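Local coordinates for protein pectinesterase inhibitor (Actinidia chinensis, PDB 1XG2) that inhibits pectin methylesterase by binding to the enzyme, and may take part in regulating fruit ripening, at residues Y98-F109 and C140-P151. Numbering follows the deposited sequence.
Sequences YNSLNIYASAAF and CDIVLVISNLLP
With CG turned anti to the carbonyl carbon (chi1 -51°), Tyr98 lays its ring broadside to Leu150, whose CB stands 3.6 Å from the ring centroid, almost on the normal, in a CH-pi contact; Pro151 CD makes an apolar contact with Tyr98 CE1 at 4.0 Å. An alanine in place of Tyr98 would probably leave Leu150 without this aromatic cover and open a gap where the chain leaves helix 127-149. Asn102 has CG anti to the backbone N (chi1 -173°), which carries its amide across to the other helix. There ND2 makes two weak hydrogen bonds, to Asn148 OD1 at 2.9 Å and to Ser147 OG at 3.1 Å. Its stronger partners are on the pectinesterase chain: OD1 accepts from Ala192 N, and Asn190 O of that chain accepts from the side-chain amides of Asn102 and Asn148, placing this helix pair at the enzyme interface. Ser147 OG in turn donates to Leu144 O (2.7 Å), fixing its hydroxyl against its own helix. Leu144 is a knob in the hole formed by Asn102, Ala105, Ser106 and Phe109, its CD2 3.7 Å from Ala105 CB. Deeper in, Leu101 CD2 presses tightly on Ser147 CB at 3.5 Å, and Val143 CG1 touches both Leu101 and Ala105. The axes of segments 98-109 and 140-149 run antiparallel and come within 9.0 Å, as neighbours in the four-helix bundle, where helix 66-95 packs on Leu101, Ala108 and Leu150, and helix 34-60 also reaches Leu150.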
ATOM      1  N   TYR B  98      -6.767  18.050   5.523  1.00 14.37           N
ATOM      2  CA  TYR B  98      -6.287  17.971   4.149  1.00 14.42           C
ATOM      3  C   TYR B  98      -5.283  16.839   3.968  1.00 14.60           C
ATOM      4  O   TYR B  98      -5.119  16.339   2.854  1.00 14.19           O
ATOM      5  CB  TYR B  98      -5.670  19.307   3.711  1.00 15.02           C
ATOM      6  CG  TYR B  98      -6.587  20.475   3.974  1.00 14.27           C
ATOM      7  CD1 TYR B  98      -6.108  21.650   4.546  1.00 15.74           C
ATOM      8  CD2 TYR B  98      -7.945  20.382   3.704  1.00 16.69           C
ATOM      9  CE1 TYR B  98      -6.960  22.715   4.818  1.00 16.54           C
ATOM     10  CE2 TYR B  98      -8.809  21.441   3.981  1.00 16.63           C
ATOM     11  CZ  TYR B  98      -8.307  22.601   4.538  1.00 17.94           C
ATOM     12  OH  TYR B  98      -9.180  23.645   4.794  1.00 20.52           O
ATOM     13  N   ASN B  99      -4.628  16.432   5.055  1.00 13.96           N
ATOM     14  CA  ASN B  99      -3.711  15.290   4.991  1.00 14.23           C
ATOM     15  C   ASN B  99      -4.508  14.023   4.712  1.00 13.30           C
ATOM     16  O   ASN B  99      -4.162  13.269   3.810  1.00 12.52           O
ATOM     17  CB  ASN B  99      -2.872  15.172   6.254  1.00 14.71           C
ATOM     18  CG  ASN B  99      -1.821  16.257   6.357  1.00 17.58           C
ATOM     19  OD1 ASN B  99      -1.222  16.643   5.355  1.00 22.19           O
ATOM     20  ND2 ASN B  99      -1.582  16.758   7.584  1.00 19.39           N
ATOM     21  N   SER B 100      -5.623  13.825   5.419  1.00 12.29           N
ATOM     22  CA  SER B 100      -6.463  12.663   5.168  1.00 12.05           C
ATOM     23  C   SER B 100      -7.101  12.746   3.792  1.00 11.79           C
ATOM     24  O   SER B 100      -7.238  11.741   3.115  1.00 10.96           O
ATOM     25  CB  SER B 100      -7.539  12.490   6.241  1.00 12.30           C
ATOM     26  OG  SER B 100      -6.945  12.208   7.496  1.00 13.39           O
ATOM     27  N   LEU B 101      -7.477  13.947   3.373  1.00 11.48           N
ATOM     28  CA  LEU B 101      -8.063  14.122   2.048  1.00 11.22           C
ATOM     29  C   LEU B 101      -7.094  13.622   0.986  1.00 10.88           C
ATOM     30  O   LEU B 101      -7.494  12.879   0.098  1.00 10.35           O
ATOM     31  CB  LEU B 101      -8.408  15.586   1.801  1.00 11.89           C
ATOM     32  CG  LEU B 101      -8.731  15.994   0.366  1.00 11.42           C
ATOM     33  CD1 LEU B 101     -10.005  15.317  -0.080  1.00 11.97           C
ATOM     34  CD2 LEU B 101      -8.880  17.500   0.298  1.00 13.62           C
ATOM     35  N   ASN B 102      -5.825  14.003   1.087  1.00 10.33           N
ATOM     36  CA  ASN B 102      -4.841  13.559   0.093  1.00 10.74           C
ATOM     37  C   ASN B 102      -4.730  12.026   0.074  1.00 10.91           C
ATOM     38  O   ASN B 102      -4.883  11.398  -0.965  1.00 10.77           O
ATOM     39  CB  ASN B 102      -3.477  14.206   0.333  1.00 10.28           C
ATOM     40  CG  ASN B 102      -2.503  13.902  -0.765  1.00 11.39           C
ATOM     41  OD1 ASN B 102      -2.098  12.740  -0.982  1.00 15.62           O
ATOM     42  ND2 ASN B 102      -2.102  14.934  -1.465  1.00  8.38           N
ATOM     43  N   ILE B 103      -4.540  11.435   1.244  1.00 10.99           N
ATOM     44  CA  ILE B 103      -4.413   9.986   1.378  1.00 11.10           C
ATOM     45  C   ILE B 103      -5.603   9.235   0.753  1.00 11.41           C
ATOM     46  O   ILE B 103      -5.405   8.246   0.031  1.00 11.00           O
ATOM     47  CB  ILE B 103      -4.268   9.615   2.872  1.00 11.62           C
ATOM     48  CG1 ILE B 103      -2.967  10.188   3.455  1.00 11.91           C
ATOM     49  CG2 ILE B 103      -4.348   8.091   3.066  1.00 10.99           C
ATOM     50  CD1 ILE B 103      -1.709   9.648   2.861  1.00 13.56           C
ATOM     51  N   TYR B 104      -6.822   9.692   1.017  1.00 10.84           N
ATOM     52  CA  TYR B 104      -7.995   8.989   0.516  1.00 11.57           C
ATOM     53  C   TYR B 104      -8.173   9.203  -0.988  1.00 11.08           C
ATOM     54  O   TYR B 104      -8.540   8.264  -1.688  1.00 11.56           O
ATOM     55  CB  TYR B 104      -9.259   9.352   1.286  1.00 11.92           C
ATOM     56  CG  TYR B 104      -9.350   8.631   2.613  1.00 12.26           C
ATOM     57  CD1 TYR B 104      -8.396   8.858   3.603  1.00 13.69           C
ATOM     58  CD2 TYR B 104     -10.350   7.693   2.872  1.00 13.50           C
ATOM     59  CE1 TYR B 104      -8.458   8.210   4.823  1.00 14.17           C
ATOM     60  CE2 TYR B 104     -10.414   7.027   4.128  1.00 14.09           C
ATOM     61  CZ  TYR B 104      -9.458   7.313   5.085  1.00 13.34           C
ATOM     62  OH  TYR B 104      -9.462   6.686   6.317  1.00 16.36           O
ATOM     63  N   ALA B 105      -7.884  10.404  -1.485  1.00 11.17           N
ATOM     64  CA  ALA B 105      -7.883  10.629  -2.934  1.00 11.23           C
ATOM     65  C   ALA B 105      -6.774   9.843  -3.628  1.00 10.82           C
ATOM     66  O   ALA B 105      -6.972   9.357  -4.745  1.00 10.11           O
ATOM     67  CB  ALA B 105      -7.798  12.124  -3.281  1.00 12.10           C
ATOM     68  N   SER B 106      -5.625   9.686  -2.966  1.00 10.45           N
ATOM     69  CA  SER B 106      -4.536   8.876  -3.496  1.00 10.27           C
ATOM     70  C   SER B 106      -4.948   7.411  -3.595  1.00  9.88           C
ATOM     71  O   SER B 106      -4.627   6.736  -4.579  1.00  8.63           O
ATOM     72  CB  SER B 106      -3.273   8.992  -2.630  1.00 10.61           C
ATOM     73  OG  SER B 106      -2.685  10.268  -2.734  1.00 11.59           O
ATOM     74  N   ALA B 107      -5.682   6.926  -2.589  1.00  9.48           N
ATOM     75  CA  ALA B 107      -6.150   5.543  -2.583  1.00 10.00           C
ATOM     76  C   ALA B 107      -7.166   5.303  -3.695  1.00 10.07           C
ATOM     77  O   ALA B 107      -7.136   4.262  -4.364  1.00 10.53           O
ATOM     78  CB  ALA B 107      -6.763   5.167  -1.215  1.00 10.22           C
ATOM     79  N   ALA B 108      -8.054   6.266  -3.902  1.00 10.56           N
ATOM     80  CA  ALA B 108      -9.061   6.183  -4.959  1.00 10.86           C
ATOM     81  C   ALA B 108      -8.398   6.123  -6.330  1.00 10.72           C
ATOM     82  O   ALA B 108      -8.707   5.252  -7.127  1.00 11.39           O
ATOM     83  CB  ALA B 108      -9.996   7.376  -4.894  1.00 11.63           C
ATOM     84  N   PHE B 109      -7.488   7.054  -6.580  1.00 11.04           N
ATOM     85  CA  PHE B 109      -6.647   7.054  -7.779  1.00 10.94           C
ATOM     86  C   PHE B 109      -6.076   5.677  -8.051  1.00 10.69           C
ATOM     87  O   PHE B 109      -6.099   5.194  -9.171  1.00 10.43           O
ATOM     88  CB  PHE B 109      -5.515   8.082  -7.583  1.00 10.92           C
ATOM     89  CG  PHE B 109      -4.571   8.204  -8.741  1.00 10.33           C
ATOM     90  CD1 PHE B 109      -4.578   9.337  -9.530  1.00 12.94           C
ATOM     91  CD2 PHE B 109      -3.654   7.203  -9.026  1.00 11.74           C
ATOM     92  CE1 PHE B 109      -3.704   9.458 -10.605  1.00 13.79           C
ATOM     93  CE2 PHE B 109      -2.774   7.321 -10.090  1.00 12.90           C
ATOM     94  CZ  PHE B 109      -2.801   8.450 -10.879  1.00 13.09           C
ATOM     95  N   CYS B 140      -9.249  12.198 -10.066  1.00 10.82           N
ATOM     96  CA  CYS B 140      -8.735  12.122  -8.696  1.00 11.13           C
ATOM     97  C   CYS B 140      -7.533  13.049  -8.538  1.00 11.02           C
ATOM     98  O   CYS B 140      -7.287  13.602  -7.460  1.00 10.49           O
ATOM     99  CB  CYS B 140      -8.358  10.696  -8.340  1.00 10.99           C
ATOM    100  SG  CYS B 140      -9.759   9.614  -7.950  1.00 12.13           S
ATOM    101  N   ASP B 141      -6.788  13.234  -9.619  1.00 11.71           N
ATOM    102  CA  ASP B 141      -5.650  14.140  -9.595  1.00 12.13           C
ATOM    103  C   ASP B 141      -6.082  15.600  -9.368  1.00 12.02           C
ATOM    104  O   ASP B 141      -5.364  16.361  -8.727  1.00 11.85           O
ATOM    105  CB  ASP B 141      -4.842  14.007 -10.872  1.00 12.75           C
ATOM    106  CG  ASP B 141      -3.430  14.485 -10.708  1.00 15.04           C
ATOM    107  OD1 ASP B 141      -2.817  14.250  -9.640  1.00 16.52           O
ATOM    108  OD2 ASP B 141      -2.838  15.083 -11.605  1.00 15.31           O
ATOM    109  N   ILE B 142      -7.257  15.986  -9.860  1.00 12.03           N
ATOM    110  CA  ILE B 142      -7.786  17.314  -9.568  1.00 11.52           C
ATOM    111  C   ILE B 142      -7.952  17.450  -8.051  1.00 11.34           C
ATOM    112  O   ILE B 142      -7.583  18.451  -7.455  1.00  9.90           O
ATOM    113  CB  ILE B 142      -9.132  17.597 -10.293  1.00 12.08           C
ATOM    114  CG1 ILE B 142      -8.999  17.465 -11.811  1.00 12.43           C
ATOM    115  CG2 ILE B 142      -9.581  19.019 -10.018  1.00 13.00           C
ATOM    116  CD1 ILE B 142     -10.329  17.374 -12.525  1.00 13.87           C
ATOM    117  N   VAL B 143      -8.503  16.418  -7.431  1.00 10.84           N
ATOM    118  CA  VAL B 143      -8.712  16.432  -5.998  1.00 10.91           C
ATOM    119  C   VAL B 143      -7.388  16.503  -5.264  1.00 10.59           C
ATOM    120  O   VAL B 143      -7.257  17.250  -4.311  1.00 10.05           O
ATOM    121  CB  VAL B 143      -9.485  15.186  -5.519  1.00 10.69           C
ATOM    122  CG1 VAL B 143      -9.671  15.227  -4.010  1.00 10.62           C
ATOM    123  CG2 VAL B 143     -10.825  15.099  -6.220  1.00 11.59           C
ATOM    124  N   LEU B 144      -6.407  15.735  -5.715  1.00 10.81           N
ATOM    125  CA  LEU B 144      -5.092  15.734  -5.078  1.00 10.82           C
ATOM    126  C   LEU B 144      -4.446  17.120  -5.149  1.00 10.89           C
ATOM    127  O   LEU B 144      -3.880  17.596  -4.175  1.00 10.30           O
ATOM    128  CB  LEU B 144      -4.178  14.688  -5.732  1.00 11.10           C
ATOM    129  CG  LEU B 144      -4.564  13.230  -5.484  1.00 12.04           C
ATOM    130  CD1 LEU B 144      -3.807  12.280  -6.401  1.00 12.38           C
ATOM    131  CD2 LEU B 144      -4.287  12.854  -4.018  1.00 13.61           C
ATOM    132  N   VAL B 145      -4.548  17.778  -6.304  1.00 10.67           N
ATOM    133  CA  VAL B 145      -3.929  19.089  -6.477  1.00 10.76           C
ATOM    134  C   VAL B 145      -4.579  20.095  -5.521  1.00 10.84           C
ATOM    135  O   VAL B 145      -3.901  20.880  -4.851  1.00 11.86           O
ATOM    136  CB  VAL B 145      -4.021  19.563  -7.936  1.00 10.48           C
ATOM    137  CG1 VAL B 145      -3.685  21.073  -8.052  1.00 12.17           C
ATOM    138  CG2 VAL B 145      -3.085  18.756  -8.797  1.00  9.99           C
ATOM    139  N   ILE B 146      -5.893  20.043  -5.421  1.00 10.89           N
ATOM    140  CA  ILE B 146      -6.602  20.959  -4.556  1.00 11.20           C
ATOM    141  C   ILE B 146      -6.206  20.672  -3.098  1.00 11.38           C
ATOM    142  O   ILE B 146      -5.961  21.605  -2.328  1.00 11.65           O
ATOM    143  CB  ILE B 146      -8.121  20.851  -4.806  1.00 11.04           C
ATOM    144  CG1 ILE B 146      -8.480  21.438  -6.177  1.00 10.96           C
ATOM    145  CG2 ILE B 146      -8.908  21.589  -3.747  1.00 12.18           C
ATOM    146  CD1 ILE B 146      -9.917  21.197  -6.576  1.00 10.77           C
ATOM    147  N   SER B 147      -6.088  19.395  -2.733  1.00 11.64           N
ATOM    148  CA  SER B 147      -5.695  19.038  -1.354  1.00 12.10           C
ATOM    149  C   SER B 147      -4.317  19.614  -0.984  1.00 12.78           C
ATOM    150  O   SER B 147      -4.063  19.912   0.195  1.00 13.12           O
ATOM    151  CB  SER B 147      -5.713  17.515  -1.119  1.00 11.29           C
ATOM    152  OG  SER B 147      -4.560  16.871  -1.674  1.00 12.04           O
ATOM    153  N   ASN B 148      -3.428  19.762  -1.964  1.00 12.63           N
ATOM    154  CA  ASN B 148      -2.103  20.319  -1.695  1.00 13.36           C
ATOM    155  C   ASN B 148      -2.086  21.850  -1.698  1.00 13.99           C
ATOM    156  O   ASN B 148      -1.224  22.443  -1.075  1.00 13.88           O
ATOM    157  CB  ASN B 148      -1.047  19.778  -2.667  1.00 13.33           C
ATOM    158  CG  ASN B 148      -0.876  18.259  -2.575  1.00 13.76           C
ATOM    159  OD1 ASN B 148      -1.128  17.653  -1.523  1.00 16.77           O
ATOM    160  ND2 ASN B 148      -0.463  17.645  -3.665  1.00 11.39           N
ATOM    161  N   LEU B 149      -3.026  22.476  -2.395  1.00 14.44           N
ATOM    162  CA  LEU B 149      -3.148  23.936  -2.393  1.00 15.50           C
ATOM    163  C   LEU B 149      -3.827  24.471  -1.123  1.00 16.68           C
ATOM    164  O   LEU B 149      -3.583  25.611  -0.725  1.00 16.56           O
ATOM    165  CB  LEU B 149      -3.937  24.420  -3.608  1.00 15.01           C
ATOM    166  CG  LEU B 149      -3.300  24.229  -4.978  1.00 15.59           C
ATOM    167  CD1 LEU B 149      -4.323  24.585  -6.047  1.00 15.54           C
ATOM    168  CD2 LEU B 149      -2.038  25.071  -5.114  1.00 16.22           C
ATOM    169  N   LEU B 150      -4.689  23.670  -0.507  1.00 17.60           N
ATOM    170  CA  LEU B 150      -5.404  24.100   0.697  1.00 19.60           C
ATOM    171  C   LEU B 150      -4.396  24.317   1.830  1.00 22.18           C
ATOM    172  O   LEU B 150      -3.385  23.614   1.873  1.00 22.37           O
ATOM    173  CB  LEU B 150      -6.461  23.065   1.094  1.00 18.77           C
ATOM    174  CG  LEU B 150      -7.732  23.179   0.246  1.00 18.06           C
ATOM    175  CD1 LEU B 150      -8.483  21.852   0.184  1.00 17.81           C
ATOM    176  CD2 LEU B 150      -8.618  24.273   0.775  1.00 17.38           C
ATOM    177  N   PRO B 151      -4.635  25.279   2.721  1.00 25.00           N
ATOM    178  CA  PRO B 151      -3.582  25.692   3.677  1.00 27.21           C
ATOM    179  C   PRO B 151      -3.120  24.547   4.586  1.00 28.31           C
ATOM    180  O   PRO B 151      -2.497  23.592   4.070  1.00 30.17           O
ATOM    181  CB  PRO B 151      -4.241  26.828   4.496  1.00 27.44           C
ATOM    182  CG  PRO B 151      -5.730  26.735   4.249  1.00 26.88           C
ATOM    183  CD  PRO B 151      -5.890  26.026   2.911  1.00 26.23           C
TER
HETATM  184  O   HOH W   1      -2.500  17.709   1.645  1.00 28.12           O